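Local structure of putative cell adhesion protein (4K4K) at residues G39-N44 against N51-Y56; D85-Y90 against A120-G125; V165-Q170 against M216-T221. The protein probably forms part of the tip of a fimbrium, the surface filament through which Bacteroides cells adhere and build biofilms. All blocks are in the same frame, centred on the assembly; numbering follows the deposited sequence. Where two conformers were deposited one is given.

Contact 1 of 3, residues G39-N44 against N51-Y56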
loop_
_atom_site.group_PDB
_atom_site.type_symbol
_atom_site.label_atom_id
_atom_site.label_comp_id
_atom_site.label_asym_id
_atom_site.label_seq_id
_atom_site.Cartn_x
_atom_site.Cartn_y
_atom_site.Cartn_z
ATOM N N GLY A 39 10.340 -8.275 -4.158
ATOM C CA GLY A 39 11.588 -8.188 -4.908
ATOM C C GLY A 39 12.675 -7.790 -3.924
ATOM O O GLY A 39 12.494 -6.829 -3.180
ATOM N N ILE A 40 13.780 -8.529 -3.873
ATOM C CA ILE A 40 14.893 -8.227 -2.953
ATOM C C ILE A 40 16.111 -7.865 -3.746
ATOM O O ILE A 40 16.399 -8.497 -4.789
ATOM C CB ILE A 40 15.197 -9.439 -2.007
ATOM C CG1 ILE A 40 13.907 -9.918 -1.259
ATOM C CG2 ILE A 40 16.345 -9.121 -1.009
ATOM C CD1 ILE A 40 14.106 -11.102 -0.239
ATOM N N TYR A 41 16.883 -6.917 -3.199
ATOM C CA TYR A 41 18.203 -6.542 -3.719
ATOM C C TYR A 41 19.224 -6.701 -2.629
ATOM O O TYR A 41 18.984 -6.263 -1.489
ATOM C CB TYR A 41 18.251 -5.073 -4.182
ATOM C CG TYR A 41 17.400 -4.747 -5.386
ATOM C CD1 TYR A 41 16.009 -4.725 -5.293
ATOM C CD2 TYR A 41 17.982 -4.312 -6.575
ATOM C CE1 TYR A 41 15.213 -4.400 -6.395
ATOM C CE2 TYR A 41 17.199 -3.939 -7.673
ATOM C CZ TYR A 41 15.812 -3.981 -7.577
ATOM O OH TYR A 41 15.055 -3.617 -8.658
HETATM N N MSE A 42 20.376 -7.274 -2.993
HETATM C CA MSE A 42 21.545 -7.296 -2.114
HETATM C C MSE A 42 22.480 -6.220 -2.656
HETATM O O MSE A 42 22.812 -6.250 -3.840
HETATM C CB MSE A 42 22.225 -8.674 -2.077
HETATM C CG MSE A 42 23.499 -8.651 -1.253
HETATM SE SE MSE A 42 24.173 -10.483 -0.954
HETATM C CE MSE A 42 24.798 -10.816 -2.660
ATOM N N LEU A 43 22.885 -5.283 -1.809
ATOM C CA LEU A 43 23.666 -4.114 -2.215
ATOM C C LEU A 43 25.044 -4.084 -1.616
ATOM O O LEU A 43 25.219 -4.399 -0.439
ATOM C CB LEU A 43 22.955 -2.805 -1.821
ATOM C CG LEU A 43 21.491 -2.648 -2.273
ATOM C CD1 LEU A 43 20.871 -1.382 -1.661
ATOM C CD2 LEU A 43 21.404 -2.606 -3.835
ATOM N N ASN A 44 25.999 -3.595 -2.405
ATOM C CA ASN A 44 27.356 -3.301 -1.960
ATOM C C ASN A 44 27.450 -1.797 -2.149
ATOM O O ASN A 44 27.689 -1.337 -3.262
ATOM C CB ASN A 44 28.392 -4.076 -2.750
ATOM C CG ASN A 44 29.765 -3.994 -2.109
ATOM O OD1 ASN A 44 29.927 -3.460 -1.009
ATOM N ND2 ASN A 44 30.763 -4.575 -2.743
ATOM N N ASN A 51 22.226 -10.132 -9.842
ATOM C CA ASN A 51 20.963 -9.628 -10.394
ATOM C C ASN A 51 20.146 -8.930 -9.309
ATOM O O ASN A 51 20.029 -9.438 -8.193
ATOM C CB ASN A 51 20.123 -10.780 -10.995
ATOM C CG ASN A 51 20.643 -11.365 -12.299
ATOM O OD1 ASN A 51 21.419 -10.750 -13.041
ATOM N ND2 ASN A 51 20.169 -12.552 -12.634
ATOM N N GLY A 52 19.546 -7.805 -9.638
ATOM C CA GLY A 52 18.685 -7.173 -8.634
ATOM C C GLY A 52 17.281 -7.727 -8.733
ATOM O O GLY A 52 17.007 -8.595 -9.575
ATOM N N ASN A 53 16.356 -7.198 -7.903
ATOM C CA ASN A 53 14.938 -7.545 -8.013
ATOM C C ASN A 53 14.703 -9.069 -8.035
ATOM O O ASN A 53 14.002 -9.607 -8.917
ATOM C CB ASN A 53 14.344 -6.898 -9.300
ATOM C CG ASN A 53 12.841 -6.987 -9.350
ATOM O OD1 ASN A 53 12.160 -7.001 -8.317
ATOM N ND2 ASN A 53 12.281 -7.073 -10.561
ATOM N N ARG A 54 15.316 -9.760 -7.056
ATOM C CA ARG A 54 15.207 -11.210 -6.918
ATOM C C ARG A 54 13.820 -11.566 -6.375
ATOM O O ARG A 54 13.417 -11.030 -5.348
ATOM C CB ARG A 54 16.318 -11.727 -5.988
ATOM C CG ARG A 54 17.733 -11.382 -6.449
ATOM C CD ARG A 54 18.274 -12.376 -7.460
ATOM N NE ARG A 54 19.669 -12.105 -7.807
ATOM C CZ ARG A 54 20.698 -12.879 -7.475
ATOM N NH1 ARG A 54 20.505 -13.991 -6.776
ATOM N NH2 ARG A 54 21.924 -12.555 -7.853
ATOM N N LYS A 55 13.093 -12.460 -7.052
ATOM C CA LYS A 55 11.743 -12.821 -6.628
ATOM C C LYS A 55 11.739 -13.774 -5.444
ATOM O O LYS A 55 12.306 -14.854 -5.525
ATOM C CB LYS A 55 10.970 -13.449 -7.802
ATOM C CG LYS A 55 9.501 -13.720 -7.481
ATOM C CD LYS A 55 8.812 -14.496 -8.612
ATOM C CE LYS A 55 7.327 -14.562 -8.414
ATOM N NZ LYS A 55 6.676 -15.239 -9.570
ATOM N N TYR A 56 11.073 -13.361 -4.362
ATOM C CA TYR A 56 10.882 -14.163 -3.147
ATOM C C TYR A 56 9.398 -14.218 -2.853
ATOM O O TYR A 56 8.714 -13.194 -2.976
ATOM C CB TYR A 56 11.648 -13.550 -1.971
ATOM C CG TYR A 56 13.096 -13.976 -1.899
ATOM C CD1 TYR A 56 14.016 -13.573 -2.869
ATOM C CD2 TYR A 56 13.568 -14.720 -0.821
ATOM C CE1 TYR A 56 15.348 -13.988 -2.816
ATOM C CE2 TYR A 56 14.902 -15.112 -0.740
ATOM C CZ TYR A 56 15.795 -14.718 -1.723
ATOM O OH TYR A 56 17.093 -15.165 -1.653
HETATM O O HOH W 1 20.794 -8.435 -5.712
#

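Contact 2 of 3, residues D85-Y90 against A120-G125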
loop_
_atom_site.group_PDB
_atom_site.type_symbol
_atom_site.label_atom_id
_atom_site.label_comp_id
_atom_site.label_asym_id
_atom_site.label_seq_id
_atom_site.Cartn_x
_atom_site.Cartn_y
_atom_site.Cartn_z
ATOM N N ASP A 85 24.151 -4.913 2.217
ATOM C CA ASP A 85 22.886 -4.351 2.695
ATOM C C ASP A 85 21.758 -4.924 1.887
ATOM O O ASP A 85 21.989 -5.436 0.791
ATOM C CB ASP A 85 22.900 -2.823 2.574
ATOM C CG ASP A 85 24.137 -2.198 3.183
ATOM O OD1 ASP A 85 24.628 -2.724 4.212
ATOM O OD2 ASP A 85 24.612 -1.189 2.635
ATOM N N PHE A 86 20.535 -4.854 2.416
ATOM C CA PHE A 86 19.385 -5.456 1.759
ATOM C C PHE A 86 18.239 -4.509 1.749
ATOM O O PHE A 86 17.976 -3.859 2.765
ATOM C CB PHE A 86 18.964 -6.773 2.503
ATOM C CG PHE A 86 19.987 -7.871 2.315
ATOM C CD1 PHE A 86 21.120 -7.939 3.125
ATOM C CD2 PHE A 86 19.861 -8.785 1.271
ATOM C CE1 PHE A 86 22.098 -8.915 2.912
ATOM C CE2 PHE A 86 20.838 -9.756 1.049
ATOM C CZ PHE A 86 21.948 -9.825 1.870
ATOM N N VAL A 87 17.524 -4.472 0.631
ATOM C CA VAL A 87 16.293 -3.696 0.491
ATOM C C VAL A 87 15.274 -4.587 -0.209
ATOM O O VAL A 87 15.658 -5.534 -0.898
ATOM C CB VAL A 87 16.465 -2.331 -0.248
ATOM C CG1 VAL A 87 17.385 -1.394 0.520
ATOM C CG2 VAL A 87 16.955 -2.530 -1.692
ATOM N N ALA A 88 13.981 -4.263 -0.065
ATOM C CA ALA A 88 12.914 -5.029 -0.715
ATOM C C ALA A 88 11.714 -4.161 -0.946
ATOM O O ALA A 88 11.564 -3.108 -0.320
ATOM C CB ALA A 88 12.521 -6.254 0.132
ATOM N N TYR A 89 10.820 -4.630 -1.819
ATOM C CA TYR A 89 9.573 -3.924 -2.073
ATOM C C TYR A 89 8.481 -4.942 -2.370
ATOM O O TYR A 89 8.752 -6.094 -2.716
ATOM C CB TYR A 89 9.704 -2.888 -3.240
ATOM C CG TYR A 89 9.777 -3.577 -4.587
ATOM C CD1 TYR A 89 10.959 -4.177 -5.021
ATOM C CD2 TYR A 89 8.634 -3.730 -5.384
ATOM C CE1 TYR A 89 11.009 -4.885 -6.225
ATOM C CE2 TYR A 89 8.672 -4.454 -6.578
ATOM C CZ TYR A 89 9.850 -5.059 -6.976
ATOM O OH TYR A 89 9.880 -5.766 -8.159
ATOM N N TYR A 90 7.243 -4.493 -2.242
ATOM C CA TYR A 90 6.044 -5.278 -2.530
ATOM C C TYR A 90 5.086 -4.361 -3.296
ATOM O O TYR A 90 4.986 -3.198 -2.925
ATOM C CB TYR A 90 5.407 -5.755 -1.185
ATOM C CG TYR A 90 4.016 -6.326 -1.356
ATOM C CD1 TYR A 90 3.828 -7.671 -1.676
ATOM C CD2 TYR A 90 2.889 -5.496 -1.329
ATOM C CE1 TYR A 90 2.551 -8.184 -1.946
ATOM C CE2 TYR A 90 1.601 -6.012 -1.539
ATOM C CZ TYR A 90 1.442 -7.357 -1.846
ATOM O OH TYR A 90 0.195 -7.874 -2.098
ATOM N N ALA A 120 10.588 -2.005 2.186
ATOM C CA ALA A 120 11.222 -2.452 3.436
ATOM C C ALA A 120 12.364 -1.503 3.765
ATOM O O ALA A 120 13.143 -1.192 2.874
ATOM C CB ALA A 120 11.760 -3.881 3.291
ATOM N N ALA A 121 12.517 -1.097 5.025
ATOM C CA ALA A 121 13.656 -0.267 5.434
ATOM C C ALA A 121 14.946 -1.008 5.131
ATOM O O ALA A 121 15.004 -2.242 5.260
ATOM C CB ALA A 121 13.588 0.059 6.932
ATOM N N LYS A 122 15.975 -0.281 4.726
ATOM C CA LYS A 122 17.244 -0.924 4.428
ATOM C C LYS A 122 17.796 -1.649 5.682
ATOM O O LYS A 122 17.787 -1.081 6.784
ATOM C CB LYS A 122 18.260 0.119 3.938
ATOM C CG LYS A 122 19.594 -0.535 3.516
ATOM C CD LYS A 122 20.608 0.450 2.913
ATOM C CE LYS A 122 20.269 0.859 1.493
ATOM N NZ LYS A 122 21.293 1.792 0.942
ATOM N N VAL A 123 18.236 -2.900 5.500
ATOM C CA VAL A 123 18.898 -3.673 6.560
ATOM C C VAL A 123 20.389 -3.687 6.223
ATOM O O VAL A 123 20.782 -4.237 5.189
ATOM C CB VAL A 123 18.297 -5.093 6.724
ATOM C CG1 VAL A 123 19.045 -5.900 7.795
ATOM C CG2 VAL A 123 16.808 -5.008 7.029
ATOM N N GLU A 124 21.205 -3.046 7.057
ATOM C CA GLU A 124 22.632 -2.879 6.785
ATOM C C GLU A 124 23.561 -3.886 7.467
ATOM O O GLU A 124 23.267 -4.371 8.557
ATOM C CB GLU A 124 23.082 -1.474 7.218
ATOM C CG GLU A 124 22.581 -0.368 6.304
ATOM C CD GLU A 124 23.267 0.977 6.451
ATOM O OE1 GLU A 124 23.475 1.426 7.600
ATOM O OE2 GLU A 124 23.565 1.599 5.405
ATOM N N GLY A 125 24.715 -4.117 6.825
ATOM C CA GLY A 125 25.835 -4.859 7.395
ATOM C C GLY A 125 25.611 -6.306 7.762
ATOM O O GLY A 125 26.053 -6.752 8.827
HETATM O O HOH W 2 23.435 0.041 0.643
#

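Contact 3 of 3, residues V165-Q170 against M216-T221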
loop_
_atom_site.group_PDB
_atom_site.type_symbol
_atom_site.label_atom_id
_atom_site.label_comp_id
_atom_site.label_asym_id
_atom_site.label_seq_id
_atom_site.Cartn_x
_atom_site.Cartn_y
_atom_site.Cartn_z
ATOM N N VAL A 165 -19.364 5.119 -3.465
ATOM C CA VAL A 165 -18.491 6.165 -2.943
ATOM C C VAL A 165 -17.383 6.427 -3.941
ATOM O O VAL A 165 -16.745 5.478 -4.407
ATOM C CB VAL A 165 -17.894 5.777 -1.540
ATOM C CG1 VAL A 165 -17.132 6.950 -0.900
ATOM C CG2 VAL A 165 -18.970 5.260 -0.594
ATOM N N SER A 166 -17.101 7.700 -4.208
ATOM C CA SER A 166 -15.965 8.082 -5.042
ATOM C C SER A 166 -15.275 9.295 -4.424
ATOM O O SER A 166 -15.869 9.980 -3.586
ATOM C CB SER A 166 -16.411 8.353 -6.478
ATOM O OG SER A 166 -17.201 9.527 -6.537
ATOM N N ILE A 167 -14.018 9.538 -4.797
ATOM C CA ILE A 167 -13.253 10.700 -4.328
ATOM C C ILE A 167 -12.793 11.465 -5.567
ATOM O O ILE A 167 -12.345 10.854 -6.541
ATOM C CB ILE A 167 -12.093 10.324 -3.359
ATOM C CG1 ILE A 167 -11.432 11.589 -2.752
ATOM C CG2 ILE A 167 -11.066 9.343 -3.984
ATOM C CD1 ILE A 167 -10.369 11.316 -1.604
ATOM N N SER A 168 -12.936 12.793 -5.539
ATOM C CA SER A 168 -12.629 13.654 -6.673
ATOM C C SER A 168 -11.203 14.199 -6.667
ATOM O O SER A 168 -10.510 14.182 -5.650
ATOM C CB SER A 168 -13.601 14.838 -6.700
ATOM O OG SER A 168 -13.318 15.716 -5.618
ATOM N N ASN A 169 -10.817 14.731 -7.835
ATOM C CA ASN A 169 -9.585 15.444 -8.159
ATOM C C ASN A 169 -8.349 14.736 -7.596
ATOM O O ASN A 169 -7.552 15.283 -6.821
ATOM C CB ASN A 169 -9.683 16.891 -7.714
ATOM C CG ASN A 169 -10.885 17.566 -8.367
ATOM O OD1 ASN A 169 -11.102 17.488 -9.588
ATOM N ND2 ASN A 169 -11.771 18.103 -7.554
ATOM N N GLN A 170 -8.213 13.496 -8.013
ATOM C CA GLN A 170 -7.082 12.680 -7.604
ATOM C C GLN A 170 -6.010 12.624 -8.651
ATOM O O GLN A 170 -6.314 12.426 -9.832
ATOM C CB GLN A 170 -7.526 11.229 -7.328
ATOM C CG GLN A 170 -8.519 11.076 -6.187
ATOM C CD GLN A 170 -7.953 11.528 -4.871
ATOM O OE1 GLN A 170 -8.378 12.544 -4.303
ATOM N NE2 GLN A 170 -6.943 10.826 -4.382
HETATM N N MSE A 216 -10.728 18.216 -2.919
HETATM C CA MSE A 216 -11.156 16.812 -2.920
HETATM C C MSE A 216 -12.459 16.643 -2.175
HETATM O O MSE A 216 -12.610 17.130 -1.054
HETATM C CB MSE A 216 -10.114 15.884 -2.299
HETATM C CG MSE A 216 -8.805 15.853 -3.034
HETATM SE SE MSE A 216 -7.528 14.809 -1.993
HETATM C CE MSE A 216 -6.007 15.041 -3.219
ATOM N N ALA A 217 -13.370 15.908 -2.775
ATOM C CA ALA A 217 -14.642 15.627 -2.144
ATOM C C ALA A 217 -15.004 14.162 -2.270
ATOM O O ALA A 217 -14.678 13.520 -3.271
ATOM C CB ALA A 217 -15.746 16.491 -2.765
ATOM N N LEU A 218 -15.670 13.630 -1.249
ATOM C CA LEU A 218 -16.264 12.302 -1.294
ATOM C C LEU A 218 -17.684 12.453 -1.819
ATOM O O LEU A 218 -18.414 13.329 -1.336
ATOM C CB LEU A 218 -16.300 11.612 0.086
ATOM C CG LEU A 218 -14.996 11.258 0.764
ATOM C CD1 LEU A 218 -15.269 10.538 2.071
ATOM C CD2 LEU A 218 -14.106 10.371 -0.133
ATOM N N THR A 219 -18.087 11.623 -2.792
ATOM C CA THR A 219 -19.462 11.648 -3.308
ATOM C C THR A 219 -20.130 10.342 -2.916
ATOM O O THR A 219 -19.600 9.266 -3.197
ATOM C CB THR A 219 -19.528 11.922 -4.830
ATOM O OG1 THR A 219 -18.961 13.211 -5.072
ATOM C CG2 THR A 219 -20.975 11.899 -5.388
ATOM N N PHE A 220 -21.298 10.439 -2.270
ATOM C CA PHE A 220 -22.092 9.285 -1.880
ATOM C C PHE A 220 -23.359 9.283 -2.705
ATOM O O PHE A 220 -24.162 10.199 -2.542
ATOM C CB PHE A 220 -22.446 9.336 -0.373
ATOM C CG PHE A 220 -21.230 9.437 0.508
ATOM C CD1 PHE A 220 -20.707 10.679 0.863
ATOM C CD2 PHE A 220 -20.576 8.292 0.945
ATOM C CE1 PHE A 220 -19.550 10.770 1.641
ATOM C CE2 PHE A 220 -19.417 8.384 1.712
ATOM C CZ PHE A 220 -18.910 9.623 2.044
ATOM N N THR A 221 -23.535 8.290 -3.595
ATOM C CA THR A 221 -24.741 8.173 -4.428
ATOM C C THR A 221 -25.629 7.128 -3.769
ATOM O O THR A 221 -25.226 5.965 -3.688
ATOM C CB THR A 221 -24.357 7.827 -5.878
ATOM O OG1 THR A 221 -23.279 8.670 -6.296
ATOM C CG2 THR A 221 -25.536 7.944 -6.847
#

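Contact 1 of 3, residues G39-N44 against N51-Y56
The Tyr41 ring takes a peptide unit on one face: Asn53 N stands over its centre, 3.3 Å from Tyr41 CZ, while Gly52 C lies over the rim of the same face. Gly52 CA comes against Tyr41 CD2 at 3.6 Å, so close that a side chain at this position would run into the ring. Beyond CZ, the Asn53 CB touches Tyr41 OH at 3.4 Å, and the Asn53 amide is turned 21° from the ring plane. The second ring, Tyr56, receives Ile40 CD1 over a face in a CH-pi contact, 3.6 Å from the ring centroid and 18° off its normal. With chi1 at -53°, Ile40 CG1 lies beside its own backbone N, and the extended chi2 carries CD1 out to that ring. Between the two rings runs the backbone of a beta hairpin, where Asn53 and Arg54 both face Ile40 in a G1 bulge; Asn53 takes the positive phi that the bulge calls for. Ile40 N bonds to Arg54 O at 2.9 Å, and Arg54 N returns to Ile40 O at 2.8 Å. From the bulge, Arg54 NE reaches back to Asn51 O at 2.7 Å, and a water donates to that carbonyl and accepts from Met42 N. Farther out, Tyr41 OH bonds to Asn100 OD1, Tyr56 OH to Ile75 N, Asn53 OD1 to Tyr89 OH and Asn53 ND2 to Arg93 backbone O.

Contact 2 of 3, residues D85-Y90 against A120-G125
Asp85 and Gly125 close one end of this strand pair: Gly125 N donates to Asp85 OD1 at 3.0 Å, almost straight at 165° and nearly in line with the carboxylate C-O bond. Next to it, Phe86 and Val123 exchange backbone bonds, Phe86 N to Val123 O and Val123 N to Phe86 O, both 2.9 Å, and farther along Ala120 N reaches Ala88 O. These are antiparallel strands of a fimbrillin-like beta sheet, with 37-44 beyond the first and 132-150 beyond the second, although 29 residues lie between them. Lys122 lies against the other strand through its aliphatic part: CG starts anti to the backbone N (chi1 -176°), and CB, CG and CE each lie 3.8 Å from Val87 CG1. A bend at chi3 turns the amine toward a water, which accepts from Lys122 NZ at 2.8 Å and donates to Asp85 OD2 at 2.6 Å, linking the two charges indirectly. Glu124 OE2 lies 4.1 Å from Asp85 OD2, a pairing of like charges that the bridged lysine probably eases. Farther out, Phe86, Ala88, Ala120 and Val123 meet strand 132-150, where Phe135 touches both Phe86 and Ala120, and Phe77 meets the Phe86 ring.

Contact 3 of 3, residues V165-Q170 against M216-T221
In this antiparallel strand pair of the fimbrillin-like fold, 165-168 runs beside 217-221, and a serine side chain takes over from the backbone where the first strand turns its corner at Asn169. Ser166 and Thr219 make the regular hydrogen-bonded pair, Ser166 N to Thr219 O at 3.1 Å and Thr219 N to Ser166 O at 2.9 Å. Two residues on, Ser168 N gives to Ala217 O at 3.0 Å, but the returning bond comes from Ala217 N to Ser168 OG, 2.8 Å and bent to 149°. Ser168 chi1 of 70° sets OG between its own N and carbonyl carbon, a position from which it meets the neighbouring amide. An alanine here would remove that acceptor and would probably leave Ala217 N without its mate across the strands. On the apolar face, Val165 and Phe220 run alongside each other in the same direction, with Val165 CG1 3.8 Å from Phe220 CE2; Leu218 CD2 sits at 3.8 Å from Ile167 CB. Beside the corner, just ahead of strand 217-221, Met216, a selenomethionine with an extended chain, brings CG to 3.5 Å from Ser168 O. On the other face, Ser166 OG bonds to Glu193 and Thr219 OG1 to His231. Strands 192-199 and 228-233 flank the pair, and the side chains of Val165, Ile167 and Leu218 pack on strand 132-150.

How the contacts relate
Contacts 1 and 2 are successive steps across one sheet, because strand 37-44 of the first lies beside strand 84-90 of the second; their centres are 9 Å apart. The seam between them is bonded as well as packed: Leu43 N lies 2.8 Å from Asp85 O, Gly39 O lies 3.4 Å from Ala88 CB, and Met42 CB touches Phe86 CE2 at 3.6 Å. Contact 3 stands on the opposite side of the chain's centre, about 39 Å from contact 1 and 36 Å from contact 2 between centres, and touches neither. Strand 132-150 nevertheless supplies side chains that pack on both contact 2 and contact 3, from different parts of its length.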